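Local coordinates for protein collagen adhesin (Enterococcus faecalis, PDB 2OKM) that probably binds collagen as a cell-wall-linked surface adhesin, of which this chain is the collagen-binding subdomain, at residues Q47-E52 / Y106-T111. Residues are numbered along the deposited sequence; the frame is centred on the assembly and turned at random.
Sequences QQLNKE and YTSTIT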
loop_
_atom_site.group_PDB
_atom_site.type_symbol
_atom_site.label_atom_id
_atom_site.label_comp_id
_atom_site.label_asym_id
_atom_site.label_seq_id
_atom_site.Cartn_x
_atom_site.Cartn_y
_atom_site.Cartn_z
ATOM N N GLN A 47 8.890 13.237 -6.243
ATOM C CA GLN A 47 8.606 12.806 -4.880
ATOM C C GLN A 47 9.768 12.050 -4.258
ATOM O O GLN A 47 10.542 11.392 -4.952
ATOM C CB GLN A 47 7.397 11.868 -4.872
ATOM C CG GLN A 47 6.171 12.384 -5.596
ATOM C CD GLN A 47 5.136 11.295 -5.809
ATOM O OE1 GLN A 47 4.508 10.827 -4.860
ATOM N NE2 GLN A 47 4.965 10.877 -7.061
ATOM N N GLN A 48 9.868 12.146 -2.940
ATOM C CA GLN A 48 10.883 11.437 -2.181
ATOM C C GLN A 48 10.150 10.684 -1.085
ATOM O O GLN A 48 9.580 11.281 -0.173
ATOM C CB GLN A 48 11.904 12.405 -1.584
ATOM C CG GLN A 48 12.916 12.870 -2.613
ATOM C CD GLN A 48 13.748 11.719 -3.167
ATOM O OE1 GLN A 48 14.220 11.770 -4.304
ATOM N NE2 GLN A 48 13.936 10.679 -2.358
ATOM N N LEU A 49 10.155 9.364 -1.201
ATOM C CA LEU A 49 9.480 8.502 -0.244
ATOM C C LEU A 49 9.961 8.698 1.192
ATOM O O LEU A 49 11.163 8.720 1.454
ATOM C CB LEU A 49 9.677 7.044 -0.654
ATOM C CG LEU A 49 9.084 5.973 0.258
ATOM C CD1 LEU A 49 7.564 6.100 0.280
ATOM C CD2 LEU A 49 9.491 4.599 -0.254
ATOM N N ASN A 50 9.014 8.849 2.115
ATOM C CA ASN A 50 9.333 9.008 3.531
ATOM C C ASN A 50 9.292 7.590 4.110
ATOM O O ASN A 50 8.244 7.112 4.545
ATOM C CB ASN A 50 8.285 9.907 4.202
ATOM C CG ASN A 50 8.272 11.321 3.631
ATOM O OD1 ASN A 50 7.271 12.039 3.728
ATOM N ND2 ASN A 50 9.389 11.733 3.046
ATOM N N LYS A 51 10.439 6.917 4.100
ATOM C CA LYS A 51 10.529 5.535 4.571
ATOM C C LYS A 51 10.123 5.260 6.010
ATOM O O LYS A 51 9.861 4.111 6.366
ATOM C CB LYS A 51 11.944 4.997 4.344
ATOM C CG LYS A 51 12.344 4.928 2.891
ATOM C CD LYS A 51 13.713 4.299 2.748
ATOM C CE LYS A 51 14.148 4.247 1.303
ATOM N NZ LYS A 51 15.484 3.597 1.190
ATOM N N GLU A 52 10.070 6.293 6.840
ATOM C CA GLU A 52 9.692 6.107 8.239
ATOM C C GLU A 52 8.245 6.511 8.506
ATOM O O GLU A 52 7.815 6.562 9.656
ATOM C CB GLU A 52 10.614 6.930 9.141
ATOM C CG GLU A 52 12.098 6.644 8.947
ATOM C CD GLU A 52 12.980 7.519 9.818
ATOM O OE1 GLU A 52 12.899 8.759 9.700
ATOM O OE2 GLU A 52 13.758 6.964 10.621
ATOM N N TYR A 106 1.297 6.078 3.932
ATOM C CA TYR A 106 2.667 6.567 3.923
ATOM C C TYR A 106 2.688 7.854 3.128
ATOM O O TYR A 106 1.774 8.130 2.350
ATOM C CB TYR A 106 3.639 5.532 3.331
ATOM C CG TYR A 106 3.482 5.256 1.853
ATOM C CD1 TYR A 106 4.167 6.015 0.900
ATOM C CD2 TYR A 106 2.660 4.219 1.406
ATOM C CE1 TYR A 106 4.037 5.744 -0.462
ATOM C CE2 TYR A 106 2.522 3.941 0.050
ATOM C CZ TYR A 106 3.213 4.706 -0.879
ATOM O OH TYR A 106 3.078 4.436 -2.220
ATOM N N THR A 107 3.727 8.654 3.330
ATOM C CA THR A 107 3.829 9.913 2.616
ATOM C C THR A 107 5.118 10.015 1.837
ATOM O O THR A 107 6.056 9.247 2.042
ATOM C CB THR A 107 3.797 11.115 3.576
ATOM O OG1 THR A 107 4.808 10.950 4.579
ATOM C CG2 THR A 107 2.436 11.237 4.237
ATOM N N SER A 108 5.136 10.969 0.922
ATOM C CA SER A 108 6.317 11.252 0.139
ATOM C C SER A 108 6.435 12.756 0.161
ATOM O O SER A 108 5.428 13.464 0.187
ATOM C CB SER A 108 6.169 10.746 -1.289
ATOM O OG SER A 108 6.236 9.334 -1.299
ATOM N N THR A 109 7.667 13.239 0.191
ATOM C CA THR A 109 7.917 14.669 0.196
ATOM C C THR A 109 7.951 15.140 -1.249
ATOM O O THR A 109 8.548 14.486 -2.106
ATOM C CB THR A 109 9.270 14.989 0.865
ATOM O OG1 THR A 109 9.226 14.591 2.241
ATOM C CG2 THR A 109 9.573 16.478 0.775
ATOM N N ILE A 110 7.295 16.262 -1.517
ATOM C CA ILE A 110 7.262 16.823 -2.858
ATOM C C ILE A 110 8.526 17.652 -3.060
ATOM O O ILE A 110 8.822 18.545 -2.270
ATOM C CB ILE A 110 6.026 17.722 -3.045
ATOM C CG1 ILE A 110 4.753 16.886 -2.878
ATOM C CG2 ILE A 110 6.068 18.383 -4.414
ATOM C CD1 ILE A 110 3.466 17.696 -2.887
ATOM N N THR A 111 9.273 17.340 -4.114
ATOM C CA THR A 111 10.508 18.055 -4.416
ATOM C C THR A 111 10.217 19.351 -5.168
ATOM O O THR A 111 9.078 19.613 -5.561
ATOM C CB THR A 111 11.439 17.198 -5.296
ATOM O OG1 THR A 111 10.807 16.962 -6.561
ATOM C CG2 THR A 111 11.739 15.864 -4.620
#
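Asn50 spans two threonines of the neighbouring strand with both ends of its amide. Its OD1 takes the hydroxyl of Thr107 on a lone pair, in the carbonyl plane, with OG1 at 2.8 Å, while its ND2 gives a nearly straight bond to OG1 of Thr109 (3.0 Å, 166°), a partner that also lies close to the amide plane. One acceptor and one donor on a single flat group suit asparagine to this place, and the two bonds fix which way round the amide sits. Thr107 meets it because chi1 of 54° sets OG1 between its own backbone N and carbonyl carbon. The backbone N of Asn50 adds a third link, to Thr107 O at 3.0 Å.

Next along the strands, Gln48 and Thr109 form an antiparallel hydrogen-bonded pair, N to O at 2.8 Å in both directions. Gln47 CA also brings its hydrogen to Thr109 O, the carbon lying 3.2 Å from the oxygen. On the sheet face shared by Gln47, Leu49 and Ser108, Leu49 CD1 meets Tyr106 CD1 at 3.5 Å, obliquely to the ring; a branched apolar side chain suits a place beside Tyr106, Phe54 and Phe82. Ser108 OG lies against Leu49 CA and hydrogen-bonds to Gln43 NE2, so a small hydroxyl residue suits this buried place; the buried Gln47 OE1 is satisfied by Trp22.

Phe54 stacks on Tyr106. This short antiparallel ladder belongs to one of the two sheets of the collagen-binding domain's β-sandwich: strand 47-49 pairs with the C-terminal end of strand 101-110, which also bonds to strand 19-26, before Thr111 OG1 caps helix 112-115 through Gly114 N.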